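Local atomic coordinates of putative nucleolar GTP-binding protein 1 (Plasmodium falciparum, PDB entry 2QU8), a protein that binds the guanine nucleotide GDP and is probably a nucleolar GTPase, although its cellular function is not established. Residues A[94-97]-A[98-102]; A[122-125]-A[126-130]; A[165-168]-A[169-172]; A[195-198]-A[199-203]; A[202-205]-A[206-209]. One frame throughout, in Å; residues are numbered along the deposited sequence.

Interaction 1 of 5, residues A[94-97]-A[98-102]; sequences RNTI and EMTTI
A capping box between Asn95 and Glu98 opens helix 96-106 of this GTPase domain. Asn95 is the N-cap: its OD1 accepts from Glu98 N at 2.9 Å, with the donor nearly in line with the side-chain carbonyl. The reciprocal bond runs from Asn95 N to Glu98 OE1 at 3.1 Å and is close to straight (N-H...O 164°), using the carboxylate lone pair that points away from OE2. Asn95 CG sits between its own backbone N and carbonyl carbon (chi1 59°), which turns OD1 back over the first helical turn. The same Glu98 OE1 meets Arg94 NH1 at 3.3 Å in a salt bridge whose hydrogen bond is weak; it lies at the guanidinium edge, but the two planes are almost perpendicular. Nearer the backbone, Arg94 CG is 3.7 Å from Ile102 CD1 and Arg94 CB 3.9 Å from Met99 SD. Within the first turn, Ile97 O accepts from Thr101 N, from Thr101 OG1 at 2.9 Å and from Thr100 OG1 at 2.6 Å. Glu98 thus has one oxygen held by a backbone amide and, more weakly, by a cation, and its negative charge beside the helix N terminus would probably be stabilised by the helix dipole.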
# COMPACT_ATOMS: atom_id res chain seq x y z
N ARG A 94 -6.79 -0.02 18.44
CA ARG A 94 -7.72 0.96 17.86
C ARG A 94 -9.07 0.93 18.58
O ARG A 94 -9.54 -0.13 19.01
CB ARG A 94 -7.96 0.69 16.37
CG ARG A 94 -6.75 0.71 15.46
CD ARG A 94 -5.92 1.99 15.54
NE ARG A 94 -4.58 1.66 16.03
CZ ARG A 94 -4.02 2.17 17.13
NH1 ARG A 94 -4.65 3.06 17.87
NH2 ARG A 94 -2.80 1.78 17.46
N ASN A 95 -9.69 2.10 18.70
CA ASN A 95 -11.07 2.20 19.17
C ASN A 95 -12.03 2.07 17.98
O ASN A 95 -11.58 1.92 16.83
CB ASN A 95 -11.29 3.51 19.95
CG ASN A 95 -11.00 4.76 19.13
OD1 ASN A 95 -11.33 4.84 17.94
ND2 ASN A 95 -10.38 5.75 19.76
N THR A 96 -13.34 2.13 18.24
CA THR A 96 -14.36 1.98 17.19
C THR A 96 -14.21 3.01 16.05
O THR A 96 -14.07 2.62 14.89
CB THR A 96 -15.78 1.99 17.77
OG1 THR A 96 -15.83 1.11 18.89
CG2 THR A 96 -16.78 1.50 16.74
N ILE A 97 -14.20 4.30 16.39
CA ILE A 97 -14.06 5.38 15.40
C ILE A 97 -12.81 5.24 14.51
O ILE A 97 -12.89 5.45 13.29
CB ILE A 97 -14.05 6.80 16.06
CG1 ILE A 97 -15.26 7.02 16.98
CG2 ILE A 97 -13.94 7.91 15.00
CD1 ILE A 97 -16.62 6.74 16.36
N GLU A 98 -11.67 4.88 15.11
CA GLU A 98 -10.44 4.63 14.35
C GLU A 98 -10.63 3.47 13.38
O GLU A 98 -10.26 3.56 12.21
CB GLU A 98 -9.26 4.35 15.29
CG GLU A 98 -8.62 5.61 15.88
CD GLU A 98 -7.55 5.30 16.93
OE1 GLU A 98 -7.73 4.35 17.72
OE2 GLU A 98 -6.54 6.03 16.97
N MET A 99 -11.23 2.38 13.88
CA MET A 99 -11.51 1.21 13.05
C MET A 99 -12.39 1.52 11.85
O MET A 99 -12.15 0.99 10.77
CB MET A 99 -12.11 0.06 13.85
CG MET A 99 -11.11 -0.94 14.39
SD MET A 99 -9.61 -1.28 13.44
CE MET A 99 -10.20 -2.02 11.93
N THR A 100 -13.40 2.37 12.05
CA THR A 100 -14.33 2.77 10.97
C THR A 100 -13.59 3.56 9.91
O THR A 100 -13.85 3.41 8.71
CB THR A 100 -15.52 3.62 11.49
OG1 THR A 100 -15.05 4.92 11.88
CG2 THR A 100 -16.20 2.96 12.68
N THR A 101 -12.67 4.42 10.37
CA THR A 101 -11.79 5.16 9.48
C THR A 101 -10.90 4.20 8.68
O THR A 101 -10.82 4.30 7.46
CB THR A 101 -10.92 6.19 10.27
OG1 THR A 101 -11.76 6.98 11.13
CG2 THR A 101 -10.21 7.13 9.32
N ILE A 102 -10.26 3.27 9.38
CA ILE A 102 -9.42 2.26 8.73
C ILE A 102 -10.22 1.44 7.72
O ILE A 102 -9.80 1.26 6.57
CB ILE A 102 -8.74 1.32 9.77
CG1 ILE A 102 -7.65 2.08 10.54
CG2 ILE A 102 -8.14 0.09 9.10
CD1 ILE A 102 -7.28 1.44 11.86

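Interaction 2 of 5, residues A[122-125]-A[126-130]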
# COMPACT_ATOMS: atom_id res chain seq x y z
N CYS A 122 14.31 2.37 10.51
CA CYS A 122 13.00 2.77 11.03
C CYS A 122 12.81 2.37 12.49
O CYS A 122 11.93 2.89 13.18
CB CYS A 122 11.88 2.15 10.19
SG CYS A 122 11.75 0.35 10.31
N GLY A 123 13.63 1.44 12.96
CA GLY A 123 13.61 1.01 14.36
C GLY A 123 12.98 -0.35 14.59
O GLY A 123 12.94 -0.83 15.72
N LEU A 124 12.48 -0.97 13.53
CA LEU A 124 11.92 -2.32 13.63
C LEU A 124 12.60 -3.25 12.62
O LEU A 124 12.98 -2.82 11.52
CB LEU A 124 10.39 -2.32 13.41
CG LEU A 124 9.48 -1.56 14.38
CD1 LEU A 124 8.04 -1.51 13.84
CD2 LEU A 124 9.50 -2.15 15.79
N THR A 125 12.77 -4.52 13.00
CA THR A 125 13.43 -5.48 12.11
C THR A 125 12.51 -5.82 10.94
O THR A 125 11.31 -5.58 10.99
CB THR A 125 13.82 -6.79 12.82
OG1 THR A 125 12.64 -7.43 13.31
CG2 THR A 125 14.79 -6.54 13.97
N ILE A 126 13.09 -6.40 9.90
CA ILE A 126 12.28 -6.88 8.79
C ILE A 126 11.17 -7.82 9.28
O ILE A 126 10.03 -7.69 8.84
CB ILE A 126 13.16 -7.54 7.70
CG1 ILE A 126 13.95 -6.45 6.96
CG2 ILE A 126 12.30 -8.37 6.74
CD1 ILE A 126 15.22 -6.91 6.25
N LYS A 127 11.48 -8.71 10.22
CA LYS A 127 10.49 -9.67 10.76
C LYS A 127 9.35 -8.98 11.50
O LYS A 127 8.19 -9.39 11.38
CB LYS A 127 11.17 -10.70 11.68
CG LYS A 127 10.20 -11.70 12.32
CD LYS A 127 10.94 -12.72 13.19
CE LYS A 127 9.98 -13.78 13.75
NZ LYS A 127 9.25 -14.52 12.66
N GLU A 128 9.68 -7.95 12.27
CA GLU A 128 8.67 -7.16 12.98
C GLU A 128 7.78 -6.41 11.98
O GLU A 128 6.58 -6.25 12.20
CB GLU A 128 9.32 -6.19 13.98
CG GLU A 128 9.95 -6.88 15.18
CD GLU A 128 10.73 -5.92 16.07
OE1 GLU A 128 11.53 -5.12 15.55
OE2 GLU A 128 10.54 -5.97 17.31
N GLN A 129 8.38 -5.95 10.88
CA GLN A 129 7.63 -5.27 9.82
C GLN A 129 6.73 -6.24 9.04
O GLN A 129 5.63 -5.89 8.64
CB GLN A 129 8.56 -4.51 8.89
CG GLN A 129 9.29 -3.35 9.55
CD GLN A 129 10.28 -2.68 8.63
OE1 GLN A 129 9.88 -1.97 7.69
NE2 GLN A 129 11.57 -2.88 8.88
N ILE A 130 7.21 -7.46 8.83
CA ILE A 130 6.39 -8.49 8.19
C ILE A 130 5.24 -8.90 9.12
O ILE A 130 4.09 -9.03 8.69
CB ILE A 130 7.23 -9.69 7.72
CG1 ILE A 130 8.08 -9.29 6.50
CG2 ILE A 130 6.33 -10.86 7.36
CD1 ILE A 130 9.04 -10.39 5.99
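This is a local N-terminal capping contact, where the loop after strand 110-117 turns into helix 126-137 near the nucleotide site; the Cys122 side chain lies about 7 Å from the bound GDP. Thr125, the N-cap, and Glu128 form a capping box. Glu128 N donates to Thr125 OG1 at 3.2 Å, while Thr125 N donates to Glu128 OE1 at 2.9 Å, nearly straight at 168° and onto the lone pair away from OE2. The hydroxyl can face the helix because OG1 lies between the backbone N and the carbonyl carbon (chi1 61°). Leu124 lies nearly perpendicular to Glu128, its CD2 resting 3.6 Å from Glu128 OE1, so the carboxylate has a hydrocarbon neighbour beside its amide partner. On the inner side, Gln129 reaches back from the first turn. Its OE1 accepts from Asp117 N, at the end of strand 110-117, which anchors the amide to the sheet, and its side chain also touches Val40. The NE2 end makes weak bonds to two successive carbonyls, Leu124 O and Thr125 O. Cys122 SG accepts from Leu124 N at 3.6 Å, and the same sulfur stands 3.5 Å from Gln129 NE2.

Interaction 3 of 5, residues A[165-168]-A[169-172]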
# COMPACT_ATOMS: atom_id res chain seq x y z
N LYS A 165 14.78 -13.51 3.80
CA LYS A 165 14.38 -13.85 2.42
C LYS A 165 13.26 -14.88 2.37
O LYS A 165 12.35 -14.77 1.55
CB LYS A 165 15.58 -14.34 1.61
CG LYS A 165 16.39 -13.24 0.98
CD LYS A 165 17.56 -13.79 0.20
CE LYS A 165 18.28 -12.67 -0.55
NZ LYS A 165 19.67 -13.06 -0.94
N LEU A 166 13.33 -15.87 3.25
CA LEU A 166 12.30 -16.91 3.31
C LEU A 166 11.02 -16.44 4.00
O LEU A 166 9.95 -16.97 3.72
CB LEU A 166 12.84 -18.20 3.95
CG LEU A 166 13.66 -19.08 2.99
CD1 LEU A 166 14.93 -19.60 3.64
CD2 LEU A 166 12.81 -20.23 2.44
N LEU A 167 11.15 -15.47 4.90
CA LEU A 167 9.98 -14.80 5.49
C LEU A 167 9.22 -14.00 4.43
O LEU A 167 7.99 -14.03 4.39
CB LEU A 167 10.39 -13.87 6.64
CG LEU A 167 10.61 -14.48 8.02
CD1 LEU A 167 11.31 -13.47 8.93
CD2 LEU A 167 9.30 -14.96 8.64
N ILE A 168 9.97 -13.27 3.60
CA ILE A 168 9.43 -12.55 2.45
C ILE A 168 8.77 -13.51 1.45
O ILE A 168 7.65 -13.27 0.99
CB ILE A 168 10.52 -11.68 1.75
CG1 ILE A 168 10.96 -10.53 2.67
CG2 ILE A 168 10.02 -11.13 0.41
CD1 ILE A 168 12.29 -9.89 2.30
N LYS A 169 9.46 -14.61 1.13
CA LYS A 169 8.92 -15.65 0.26
C LYS A 169 7.64 -16.27 0.83
O LYS A 169 6.69 -16.53 0.08
CB LYS A 169 9.96 -16.75 -0.01
CG LYS A 169 9.45 -17.87 -0.91
CD LYS A 169 10.59 -18.71 -1.47
CE LYS A 169 10.15 -20.15 -1.74
NZ LYS A 169 8.84 -20.25 -2.45
N GLN A 170 7.61 -16.48 2.14
CA GLN A 170 6.41 -17.00 2.82
C GLN A 170 5.17 -16.13 2.63
O GLN A 170 4.04 -16.63 2.69
CB GLN A 170 6.67 -17.22 4.31
CG GLN A 170 7.24 -18.58 4.65
CD GLN A 170 6.92 -19.01 6.07
OE1 GLN A 170 6.72 -18.17 6.95
NE2 GLN A 170 6.85 -20.32 6.29
N ILE A 171 5.37 -14.83 2.40
CA ILE A 171 4.27 -13.90 2.16
C ILE A 171 3.44 -14.35 0.95
O ILE A 171 2.21 -14.29 0.97
CB ILE A 171 4.77 -12.44 2.01
CG1 ILE A 171 5.28 -11.91 3.36
CG2 ILE A 171 3.67 -11.53 1.45
CD1 ILE A 171 5.91 -10.53 3.31
N LEU A 172 4.12 -14.82 -0.09
CA LEU A 172 3.45 -15.31 -1.30
C LEU A 172 2.54 -16.51 -1.04
O LEU A 172 1.54 -16.70 -1.73
CB LEU A 172 4.48 -15.62 -2.40
CG LEU A 172 5.47 -14.51 -2.78
CD1 LEU A 172 6.56 -15.05 -3.70
CD2 LEU A 172 4.78 -13.30 -3.42
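Segments 165-168 and 169-172 form successive turns of helix 162-174, and the backbone bonds between them change along its length. Lys169 N donates to Lys165 O at 2.9 Å, and Gln170 N to Leu166 O, also at 2.9 Å, although here the donor stands 39° out of the carbonyl plane. At Ile171 the pattern slips: the bond from its N to Leu167 O is weak and long at 3.4 Å, whereas Ile168 O accepts the same N-H at 3.1 Å. That i to i+3 bond approaches from 65° above the carbonyl plane, consistent with a local tightening toward 3-10 geometry.

Side chains touch chiefly backbone across the segments. Gln170 CB and CG lie against Leu166 O, each at 3.3 Å, while the amide end only skirts Leu167, whose CD2 lies 4.5 Å from Gln170 OE1. Ile171 CB presses on Ile168 O at 3.2 Å.

In the Rossmann-like GTPase fold this helix packs on one face of the sheet, and its buried ridge is made by Ile168 and Ile171. Both have CG1 anti to the carbonyl carbon (chi1 near -68°), giving the two branched chains the same lean. Ile168 reaches Phe181 of strand 179-183 and Ile130 of helix 126-137; Ile171 touches Ile179, Phe133 and Tyr134. Lys165, one turn before Ile168, has its NZ hydrogen-bonded to Ser159 OG.

Interaction 4 of 5, residues A[195-198]-A[199-203]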
# COMPACT_ATOMS: atom_id res chain seq x y z
N ALA A 195 8.23 1.54 -8.98
CA ALA A 195 7.32 1.08 -7.93
C ALA A 195 5.90 1.66 -8.10
O ALA A 195 4.90 0.95 -7.93
CB ALA A 195 7.87 1.43 -6.57
N LYS A 196 5.84 2.94 -8.44
CA LYS A 196 4.58 3.63 -8.70
C LYS A 196 3.85 3.02 -9.90
O LYS A 196 2.64 2.80 -9.85
CB LYS A 196 4.85 5.12 -8.93
CG LYS A 196 3.59 5.97 -9.06
CD LYS A 196 3.91 7.31 -9.71
CE LYS A 196 4.12 7.19 -11.21
NZ LYS A 196 3.00 6.45 -11.84
N ILE A 197 4.60 2.72 -10.95
CA ILE A 197 4.06 2.08 -12.16
C ILE A 197 3.47 0.68 -11.89
O ILE A 197 2.36 0.39 -12.32
CB ILE A 197 5.13 2.05 -13.30
CG1 ILE A 197 5.45 3.48 -13.74
CG2 ILE A 197 4.64 1.21 -14.48
CD1 ILE A 197 6.77 3.67 -14.46
N THR A 198 4.19 -0.17 -11.16
CA THR A 198 3.66 -1.51 -10.86
C THR A 198 2.41 -1.50 -9.96
O THR A 198 1.52 -2.34 -10.13
CB THR A 198 4.75 -2.54 -10.38
OG1 THR A 198 4.28 -3.24 -9.22
CG2 THR A 198 6.05 -1.87 -10.07
N ALA A 199 2.34 -0.55 -9.02
CA ALA A 199 1.13 -0.34 -8.23
C ALA A 199 -0.09 -0.04 -9.12
O ALA A 199 -1.11 -0.72 -9.03
CB ALA A 199 1.33 0.77 -7.20
N CYS A 200 0.05 0.95 -9.98
CA CYS A 200 -1.02 1.35 -10.89
C CYS A 200 -1.53 0.19 -11.75
O CYS A 200 -2.74 -0.06 -11.78
CB CYS A 200 -0.57 2.52 -11.77
SG CYS A 200 -0.26 4.03 -10.82
N GLU A 201 -0.62 -0.51 -12.41
CA GLU A 201 -0.99 -1.66 -13.25
C GLU A 201 -1.59 -2.84 -12.48
O GLU A 201 -2.46 -3.53 -13.01
CB GLU A 201 0.18 -2.09 -14.14
CG GLU A 201 -0.01 -1.78 -15.65
CD GLU A 201 0.11 -0.29 -15.99
OE1 GLU A 201 1.21 0.15 -16.40
OE2 GLU A 201 -0.89 0.45 -15.87
N LEU A 202 -1.15 -3.06 -11.23
CA LEU A 202 -1.79 -4.06 -10.37
C LEU A 202 -3.25 -3.68 -10.10
O LEU A 202 -4.12 -4.56 -10.03
CB LEU A 202 -1.06 -4.22 -9.03
CG LEU A 202 -0.29 -5.50 -8.70
CD1 LEU A 202 -0.12 -5.60 -7.19
CD2 LEU A 202 -0.97 -6.78 -9.22
N LEU A 203 -3.50 -2.38 -9.96
CA LEU A 203 -4.84 -1.86 -9.78
C LEU A 203 -5.69 -2.13 -11.02
O LEU A 203 -6.80 -2.66 -10.92
CB LEU A 203 -4.81 -0.34 -9.51
CG LEU A 203 -5.74 0.29 -8.47
CD1 LEU A 203 -5.96 1.76 -8.78
CD2 LEU A 203 -7.07 -0.44 -8.32
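With CG placed opposite the backbone N (chi1 -174°), the Lys196 chain folds at its last two torsions and carries NZ forward along the helix, toward Cys200, to stand 4.2 Å from its SG. Cys200 meets it with SG anti to the carbonyl carbon (chi1 -66°), which also places the sulfur 3.3 Å from Lys196 O. The next i to i+4 pair is Ile197 and Glu201, which project from the helix next to each other in the same direction. Ile197 CG2 lies 4.1 Å from Glu201 OE1, a loose contact; the glutamate chain bends at chi2, which turns OE1 toward the isoleucine.

The remaining contacts are of side-chain carbons with backbone. Ala199 CB fits against Ala195 O and Lys196 O, each at 3.6 Å, and Leu202 CB lies 3.4 Å from Thr198 O. Four consecutive i to i+4 bonds carry the backbone. Glu201 N to Ile197 O is the straightest, at 175° and 3.1 Å, and Leu202 N to Thr198 O spans 3.0 Å.

Different sides of the helix meet different strands. Thr198, Ala199 and Leu202 touch Val146 of strand 145-150, and Thr198 and Leu202 also reach Lys180 of strand 179-183. Lys196 instead leans on Phe71 and His73 of strand 66-73. Ala195 touches Ser182 as Ala199 does Val146, so the helix side facing the strands carries small side chains there, which fits the C-terminal helix of a Ras-like GTPase domain packed against its central sheet.

Interaction 5 of 5, residues A[202-205]-A[206-209]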
# COMPACT_ATOMS: atom_id res chain seq x y z
N LEU A 202 -1.15 -3.06 -11.23
CA LEU A 202 -1.79 -4.06 -10.37
C LEU A 202 -3.25 -3.68 -10.10
O LEU A 202 -4.12 -4.56 -10.03
CB LEU A 202 -1.06 -4.22 -9.03
CG LEU A 202 -0.29 -5.50 -8.70
CD1 LEU A 202 -0.12 -5.60 -7.19
CD2 LEU A 202 -0.97 -6.78 -9.22
N LEU A 203 -3.50 -2.38 -9.96
CA LEU A 203 -4.84 -1.86 -9.78
C LEU A 203 -5.69 -2.13 -11.02
O LEU A 203 -6.80 -2.66 -10.92
CB LEU A 203 -4.81 -0.34 -9.51
CG LEU A 203 -5.74 0.29 -8.47
CD1 LEU A 203 -5.96 1.76 -8.78
CD2 LEU A 203 -7.07 -0.44 -8.32
N LYS A 204 -5.15 -1.78 -12.19
CA LYS A 204 -5.84 -2.01 -13.47
C LYS A 204 -6.27 -3.47 -13.56
O LYS A 204 -7.46 -3.76 -13.72
CB LYS A 204 -4.94 -1.66 -14.66
CG LYS A 204 -4.28 -0.27 -14.63
CD LYS A 204 -5.26 0.89 -14.88
CE LYS A 204 -5.88 1.41 -13.57
NZ LYS A 204 -4.84 1.82 -12.57
N ASN A 205 -5.31 -4.38 -13.42
CA ASN A 205 -5.58 -5.82 -13.51
C ASN A 205 -6.66 -6.30 -12.55
O ASN A 205 -7.47 -7.16 -12.90
CB ASN A 205 -4.29 -6.62 -13.32
CG ASN A 205 -3.27 -6.35 -14.42
OD1 ASN A 205 -2.06 -6.41 -14.19
ND2 ASN A 205 -3.75 -6.03 -15.63
N ASP A 206 -6.68 -5.74 -11.34
CA ASP A 206 -7.72 -6.05 -10.37
C ASP A 206 -9.09 -5.51 -10.75
O ASP A 206 -10.08 -6.22 -10.63
CB ASP A 206 -7.33 -5.58 -8.97
CG ASP A 206 -6.51 -6.60 -8.24
OD1 ASP A 206 -5.35 -6.82 -8.65
OD2 ASP A 206 -7.03 -7.20 -7.27
N GLN A 207 -9.13 -4.25 -11.20
CA GLN A 207 -10.36 -3.67 -11.74
C GLN A 207 -10.92 -4.53 -12.88
O GLN A 207 -12.12 -4.81 -12.91
CB GLN A 207 -10.12 -2.22 -12.21
CG GLN A 207 -10.36 -1.15 -11.13
CD GLN A 207 -9.82 0.23 -11.50
OE1 GLN A 207 -9.73 0.60 -12.67
NE2 GLN A 207 -9.45 1.01 -10.48
N ALA A 208 -10.05 -4.96 -13.79
CA ALA A 208 -10.42 -5.83 -14.92
C ALA A 208 -10.97 -7.17 -14.45
O ALA A 208 -12.03 -7.60 -14.90
CB ALA A 208 -9.23 -6.03 -15.84
N GLU A 209 -10.25 -7.83 -13.55
CA GLU A 209 -10.67 -9.14 -13.03
C GLU A 209 -11.98 -9.10 -12.25
O GLU A 209 -12.83 -9.99 -12.39
CB GLU A 209 -9.56 -9.78 -12.19
CG GLU A 209 -8.45 -10.44 -13.01
CD GLU A 209 -8.87 -11.75 -13.67
OE1 GLU A 209 -9.90 -12.34 -13.28
OE2 GLU A 209 -8.16 -12.20 -14.59
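Four backbone bonds join segments 202-205 and 206-209 in regular i to i+4 order. Gln207 N reaches Leu203 O at 2.8 Å and 174°, and Ala208 N reaches Lys204 O at 2.9 Å, both close to the carbonyl direction; Glu209 N to Asn205 O, also 2.9 Å, is tilted 30° from the carbonyl plane.

Among apolar and mixed contacts, Leu203 and Gln207 cross at a slant, with Leu203 CD2 3.5 Å from Gln207 NE2. That nitrogen is hydrogen-bonded to Asn109 OD1, which holds NE2 beside the leucine methyls. Lys204 runs alongside Gln207 in the same direction, its CE 4.0 Å from Gln207 OE1. This face of the long C-terminal helix 192-222 of the Ras-like domain lies by the start of the central strand 30-35, where Leu203, Lys204 and Gln207 all touch Lys30.

The polar end of Lys204 finds its partners beyond the two segments. Three bends in its chain, beginning with chi2 -72°, bring NZ to Tyr78 OH and Cys200 O, both hydrogen-bonded to it. A close polar pair also lies within the segments: Asp206 OD1 stands 2.9 Å from Leu202 O, a pairing of two acceptors that forms no bond, while Asp206 CB lies 3.5 Å from that same Leu202 O.

Overall arrangement
From the N terminus, interaction 1 closes the turn that starts helix 96-106, and interaction 2 does the same for helix 126-137 after strand 110-117; their centres are 24 Å apart and they do not touch. Interaction 3, within helix 162-174, meets interaction 2 directly: Ile130 packs on Leu167, Ile168 and Ile171, joining two neighbouring helices. Interactions 4 and 5 follow one another on helix 192-222, sharing Leu202 and Leu203, and lie across the chain's centre from interaction 2. All five contacts are local, so none encloses or crosses another. Together they sample four helices packed around the central sheet, with interaction 2 near the GDP site.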